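Local coordinates for protein NEQ263 (Nanoarchaeum equitans Kin4-M, PDB 5BN3) that probably serves as the B subunit of an archaeal ATP synthase core complex, pairing with the alpha-chain subunit NeqA around bound ADP, at residues K126-A131 against S323-A328; R104-E109 against A328-S333. All coordinates share one frame; numbering follows the deposited sequence.

Interaction 1 (K126-A131 against S323-A328). With ADP (adenosine-5'-diphosphate), chain C.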
loop_
_atom_site.group_PDB
_atom_site.type_symbol
_atom_site.label_atom_id
_atom_site.label_comp_id
_atom_site.label_asym_id
_atom_site.label_seq_id
_atom_site.Cartn_x
_atom_site.Cartn_y
_atom_site.Cartn_z
ATOM N N LYS B 126 -2.270 38.542 15.154
ATOM C CA LYS B 126 -1.126 38.582 16.065
ATOM C C LYS B 126 -1.253 37.510 17.144
ATOM O O LYS B 126 -2.242 37.465 17.882
ATOM C CB LYS B 126 -0.957 39.967 16.703
ATOM C CG LYS B 126 0.422 40.179 17.327
ATOM C CD LYS B 126 0.664 41.632 17.724
ATOM C CE LYS B 126 -0.084 42.003 18.992
ATOM N NZ LYS B 126 0.266 43.375 19.458
ATOM N N GLY B 127 -0.249 36.640 17.223
ATOM C CA GLY B 127 -0.276 35.531 18.157
ATOM C C GLY B 127 -0.732 34.241 17.503
ATOM O O GLY B 127 -0.733 33.183 18.127
ATOM N N GLN B 128 -1.118 34.321 16.236
ATOM C CA GLN B 128 -1.585 33.137 15.519
ATOM C C GLN B 128 -0.414 32.269 15.061
ATOM O O GLN B 128 0.693 32.764 14.825
ATOM C CB GLN B 128 -2.440 33.551 14.314
ATOM C CG GLN B 128 -3.204 32.417 13.637
ATOM C CD GLN B 128 -4.155 32.916 12.559
ATOM O OE1 GLN B 128 -4.222 34.114 12.282
ATOM N NE2 GLN B 128 -4.896 31.998 11.951
ATOM N N LYS B 129 -0.659 30.966 14.970
ATOM C CA LYS B 129 0.283 30.065 14.326
ATOM C C LYS B 129 -0.341 29.593 13.016
ATOM O O LYS B 129 -1.438 29.028 13.003
ATOM C CB LYS B 129 0.633 28.879 15.237
ATOM C CG LYS B 129 -0.571 28.172 15.842
ATOM C CD LYS B 129 -0.150 26.970 16.664
ATOM C CE LYS B 129 -1.357 26.192 17.148
ATOM N NZ LYS B 129 -2.156 26.929 18.160
ATOM N N ILE B 130 0.344 29.852 11.910
ATOM C CA ILE B 130 -0.174 29.476 10.602
ATOM C C ILE B 130 0.955 29.039 9.673
ATOM O O ILE B 130 1.976 29.715 9.560
ATOM C CB ILE B 130 -1.014 30.618 9.982
ATOM C CG1 ILE B 130 -1.464 30.260 8.567
ATOM C CG2 ILE B 130 -0.231 31.909 9.968
ATOM C CD1 ILE B 130 -2.746 30.960 8.161
ATOM N N ALA B 131 0.774 27.893 9.024
ATOM C CA ALA B 131 1.835 27.304 8.219
ATOM C C ALA B 131 1.762 27.711 6.753
ATOM O O ALA B 131 0.709 28.112 6.259
ATOM C CB ALA B 131 1.804 25.796 8.341
ATOM N N SER B 323 -6.367 27.180 1.122
ATOM C CA SER B 323 -5.808 27.956 2.222
ATOM C C SER B 323 -6.876 28.264 3.264
ATOM O O SER B 323 -8.075 28.247 2.969
ATOM C CB SER B 323 -5.169 29.250 1.716
ATOM O OG SER B 323 -4.114 28.969 0.814
ATOM N N LEU B 324 -6.428 28.539 4.485
ATOM C CA LEU B 324 -7.332 28.756 5.605
ATOM C C LEU B 324 -6.643 29.516 6.726
ATOM O O LEU B 324 -5.490 29.250 7.048
ATOM C CB LEU B 324 -7.836 27.412 6.143
ATOM C CG LEU B 324 -8.609 27.461 7.466
ATOM C CD1 LEU B 324 -9.925 28.190 7.279
ATOM C CD2 LEU B 324 -8.846 26.064 8.029
ATOM N N SER B 325 -7.355 30.477 7.304
ATOM C CA SER B 325 -6.945 31.079 8.565
ATOM C C SER B 325 -8.087 30.867 9.547
ATOM O O SER B 325 -9.156 31.462 9.394
ATOM C CB SER B 325 -6.654 32.571 8.394
ATOM O OG SER B 325 -6.356 33.170 9.644
ATOM N N ARG B 326 -7.867 30.010 10.542
ATOM C CA ARG B 326 -8.933 29.621 11.470
ATOM C C ARG B 326 -9.465 30.773 12.308
ATOM O O ARG B 326 -10.659 30.838 12.596
ATOM C CB ARG B 326 -8.463 28.503 12.406
ATOM C CG ARG B 326 -8.487 27.120 11.794
ATOM C CD ARG B 326 -7.951 26.079 12.757
ATOM N NE ARG B 326 -7.342 24.954 12.052
ATOM C CZ ARG B 326 -8.004 23.871 11.659
ATOM N NH1 ARG B 326 -9.301 23.762 11.901
ATOM N NH2 ARG B 326 -7.367 22.895 11.025
ATOM N N LEU B 327 -8.577 31.676 12.703
ATOM C CA LEU B 327 -8.939 32.742 13.629
ATOM C C LEU B 327 -9.317 34.031 12.906
ATOM O O LEU B 327 -9.677 35.017 13.544
ATOM C CB LEU B 327 -7.792 33.003 14.612
ATOM C CG LEU B 327 -7.294 31.797 15.414
ATOM C CD1 LEU B 327 -6.232 32.209 16.418
ATOM C CD2 LEU B 327 -8.447 31.127 16.122
ATOM N N ALA B 328 -9.252 34.004 11.577
ATOM C CA ALA B 328 -9.479 35.186 10.741
ATOM C C ALA B 328 -10.713 36.002 11.125
ATOM O O ALA B 328 -10.648 37.227 11.217
ATOM C CB ALA B 328 -9.557 34.780 9.280
HETATM P PB ADP C . -11.511 21.118 12.458
HETATM O O1B ADP C . -12.286 20.041 11.747
HETATM O O2B ADP C . -11.735 21.177 13.943
HETATM O O3B ADP C . -10.066 21.193 12.036
HETATM P PA ADP C . -12.703 23.725 12.734
HETATM O O1A ADP C . -13.858 23.315 13.600
HETATM O O2A ADP C . -11.513 24.412 13.352
HETATM O O3A ADP C . -12.198 22.458 11.870
HETATM O "O5'" ADP C . -13.282 24.670 11.566
HETATM C "C5'" ADP C . -12.441 25.051 10.478
HETATM C "C4'" ADP C . -12.898 26.389 9.908
HETATM O "O4'" ADP C . -14.233 26.282 9.397
HETATM C "C3'" ADP C . -12.895 27.444 11.000
HETATM O "O3'" ADP C . -12.124 28.569 10.568
HETATM C "C2'" ADP C . -14.349 27.825 11.179
HETATM O "O2'" ADP C . -14.505 29.238 11.309
HETATM C "C1'" ADP C . -15.055 27.320 9.933
HETATM N N9 ADP C . -16.390 26.787 10.297
HETATM C C8 ADP C . -16.667 25.521 10.664
HETATM N N7 ADP C . -17.989 25.372 10.933
HETATM C C5 ADP C . -18.582 26.564 10.732
HETATM C C6 ADP C . -19.958 27.101 10.833
HETATM N N6 ADP C . -20.997 26.310 11.210
HETATM N N1 ADP C . -20.137 28.407 10.529
HETATM C C2 ADP C . -19.115 29.200 10.152
HETATM N N3 ADP C . -17.843 28.779 10.041
HETATM C C4 ADP C . -17.522 27.492 10.312
#
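The two backbones pass in opposite directions, with the CA atoms of Gln-128 and Leu-327 7.6 Å apart and those of Ile-130 and Ser-325 7.3 Å apart; side chains make the contact. Gln-128 reaches across on an extended chain. Its CG is anti to the backbone N (chi1 -169°), which carries the amide to Ser-325. NE2 of Gln-128 donates to OG of Ser-325 at 3.0 Å. The bond is fairly straight (162°), and OG lies close to the amide plane. Both ends have further partners: Gln-128 OE1 accepts from Leu-125 N, NE2 also bonds Glu-300 O, and Ser-325 OG bonds Pro-123 O. The Gln-128 and Leu-327 side chains lie alongside, pointing opposite ways, with CG of Gln-128 4.1 Å from CD1 of Leu-327. Ile-130 sends CD1 to the carbonyl of Leu-324, 3.4 Å from its O. Arg-326 turns to the nucleotide. Its NH1 donates to ADP O3B at 2.7 Å, and makes weak bonds to O2A and O3A. The phosphates meet the guanidinium at its edge, and its NH2 bonds Gly-296 O. Gly-226 and Lys-229 of the neighbouring alpha chain also bind this ADP. The bonds on both sides of the Gln-128 amide should fix its rotation, and its link to Ser-325 is consistent with steadying the backbone next to Arg-326. The positive guanidinium probably offsets phosphate charge at this intersubunit site.

Interaction 2 (R104-E109 against A328-S333)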
loop_
_atom_site.group_PDB
_atom_site.type_symbol
_atom_site.label_atom_id
_atom_site.label_comp_id
_atom_site.label_asym_id
_atom_site.label_seq_id
_atom_site.Cartn_x
_atom_site.Cartn_y
_atom_site.Cartn_z
ATOM N N ARG B 104 -4.119 32.239 28.436
ATOM C CA ARG B 104 -4.099 32.722 27.057
ATOM C C ARG B 104 -5.147 33.792 26.783
ATOM O O ARG B 104 -6.143 33.911 27.499
ATOM C CB ARG B 104 -4.332 31.569 26.076
ATOM C CG ARG B 104 -3.163 30.618 25.896
ATOM C CD ARG B 104 -3.491 29.570 24.837
ATOM N NE ARG B 104 -2.397 28.627 24.623
ATOM C CZ ARG B 104 -1.389 28.838 23.783
ATOM N NH1 ARG B 104 -1.339 29.962 23.083
ATOM N NH2 ARG B 104 -0.432 27.932 23.645
ATOM N N LYS B 105 -4.900 34.564 25.730
ATOM C CA LYS B 105 -5.918 35.408 25.120
ATOM C C LYS B 105 -6.043 34.991 23.660
ATOM O O LYS B 105 -5.033 34.787 22.984
ATOM C CB LYS B 105 -5.527 36.884 25.209
ATOM C CG LYS B 105 -6.458 37.813 24.444
ATOM C CD LYS B 105 -5.958 39.249 24.492
ATOM C CE LYS B 105 -6.702 40.127 23.498
ATOM N NZ LYS B 105 -6.092 41.484 23.399
ATOM N N VAL B 106 -7.272 34.849 23.173
ATOM C CA VAL B 106 -7.491 34.469 21.782
ATOM C C VAL B 106 -7.122 35.623 20.853
ATOM O O VAL B 106 -7.608 36.738 21.032
ATOM C CB VAL B 106 -8.954 34.056 21.534
ATOM C CG1 VAL B 106 -9.156 33.664 20.081
ATOM C CG2 VAL B 106 -9.337 32.902 22.449
ATOM N N PRO B 107 -6.245 35.357 19.868
ATOM C CA PRO B 107 -5.841 36.364 18.879
ATOM C C PRO B 107 -7.051 37.012 18.205
ATOM O O PRO B 107 -8.001 36.309 17.851
ATOM C CB PRO B 107 -5.035 35.548 17.867
ATOM C CG PRO B 107 -4.430 34.453 18.696
ATOM C CD PRO B 107 -5.492 34.097 19.711
ATOM N N ASN B 108 -7.017 38.333 18.046
ATOM C CA ASN B 108 -8.150 39.079 17.502
ATOM C C ASN B 108 -7.710 40.308 16.713
ATOM O O ASN B 108 -8.543 41.096 16.261
ATOM C CB ASN B 108 -9.082 39.520 18.631
ATOM C CG ASN B 108 -8.436 40.543 19.548
ATOM O OD1 ASN B 108 -7.244 40.462 19.844
ATOM N ND2 ASN B 108 -9.220 41.518 19.995
ATOM N N GLU B 109 -6.400 40.474 16.563
ATOM C CA GLU B 109 -5.845 41.643 15.886
ATOM C C GLU B 109 -5.120 41.250 14.598
ATOM O O GLU B 109 -4.103 40.555 14.632
ATOM C CB GLU B 109 -4.898 42.389 16.829
ATOM C CG GLU B 109 -4.270 43.636 16.241
ATOM C CD GLU B 109 -3.307 44.312 17.201
ATOM O OE1 GLU B 109 -3.360 44.018 18.417
ATOM O OE2 GLU B 109 -2.494 45.138 16.738
ATOM N N ALA B 328 -9.252 34.004 11.577
ATOM C CA ALA B 328 -9.479 35.186 10.741
ATOM C C ALA B 328 -10.713 36.002 11.125
ATOM O O ALA B 328 -10.648 37.227 11.217
ATOM C CB ALA B 328 -9.557 34.780 9.280
ATOM N N LYS B 329 -11.829 35.316 11.354
ATOM C CA LYS B 329 -13.093 35.973 11.687
ATOM C C LYS B 329 -13.026 36.836 12.951
ATOM O O LYS B 329 -13.750 37.827 13.067
ATOM C CB LYS B 329 -14.201 34.941 11.809
ATOM N N ASN B 330 -12.168 36.453 13.895
ATOM C CA ASN B 330 -11.993 37.210 15.133
ATOM C C ASN B 330 -11.529 38.649 14.907
ATOM O O ASN B 330 -11.782 39.522 15.737
ATOM C CB ASN B 330 -10.996 36.508 16.064
ATOM C CG ASN B 330 -11.516 35.193 16.600
ATOM O OD1 ASN B 330 -12.705 34.896 16.508
ATOM N ND2 ASN B 330 -10.622 34.399 17.182
ATOM N N GLY B 331 -10.842 38.894 13.796
ATOM C CA GLY B 331 -10.261 40.202 13.551
ATOM C C GLY B 331 -10.918 41.021 12.457
ATOM O O GLY B 331 -10.533 42.167 12.223
ATOM N N MET B 332 -11.914 40.448 11.790
ATOM C CA MET B 332 -12.523 41.097 10.633
ATOM C C MET B 332 -13.746 41.941 10.983
ATOM O O MET B 332 -14.591 41.537 11.785
ATOM C CB MET B 332 -12.901 40.052 9.581
ATOM C CG MET B 332 -11.720 39.249 9.083
ATOM S SD MET B 332 -12.197 37.730 8.239
ATOM C CE MET B 332 -13.044 38.405 6.820
ATOM N N SER B 333 -13.831 43.116 10.367
ATOM C CA SER B 333 -15.014 43.963 10.465
ATOM C C SER B 333 -16.147 43.292 9.705
ATOM O O SER B 333 -15.923 42.307 9.001
ATOM C CB SER B 333 -14.735 45.341 9.865
ATOM O OG SER B 333 -14.584 45.267 8.457
#
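Asn-330 makes the one hydrogen bond between 104-109 and 328-333, and it is weak. Its ND2 donates to the carbonyl O of Pro-107 at 3.3 Å, with an angle of 150° at the hydrogen. CG of Asn-330 is anti to its own carbonyl carbon (chi1 -67°), and the side chain extends toward Pro-107. CB of Asn-330 lies 3.5 Å from the same Pro-107 O. Within 328-333, Gly-331 N bonds Ala-328 O, closing a turn. A bent CA-H...O contact, 123° at the hydrogen, brings Gly-331 CA to 3.3 Å from Asn-108 O. This is also where the backbones come nearest, with the CA atoms of Asn-108 and Gly-331 4.6 Å apart. The van der Waals contacts are few. Val-106 meets the Asn-330 amide side chain at about a right angle, and its CG1 is 3.3 Å from ND2. Asn-108 lays CB 4.0 Å from Asn-330 O. Nearby, Pro-107 packs on Leu-125, while Val-106 N bonds Glu-262 of the neighbouring alpha chain. Ser-333 caps the helix 334-356 through His-336 N. The contact thus joins the loop before strand 110-111 to the turn that leads into helix 334-356, in the part of the sequence matching the C-terminal domain of A/V-type ATP synthase subunits.

How the interactions relate
The two contacts adjoin, their centres about 10 Å apart, and share Ala-328. Interaction 1 is the more buried and lies closer to the chain centre; interaction 2 is nearer the surface, with both asparagines exposed. They hold successive parts of one segment: 323-328 rests on the loop before strand 131-134, then 328-333 turns and meets 104-109. The opposing loops are also joined to each other, by a probable hydrogen bond from Lys-126 N to Glu-109 O at 2.8 Å, and Pro-107 CG touches both Gly-127 and Leu-327. Their chemistry differs. The inner contact rests on a well-aligned side-chain bond, one residue before the arginine that meets ADP, the outer on weak amide and CA-H contacts to backbone carbonyls.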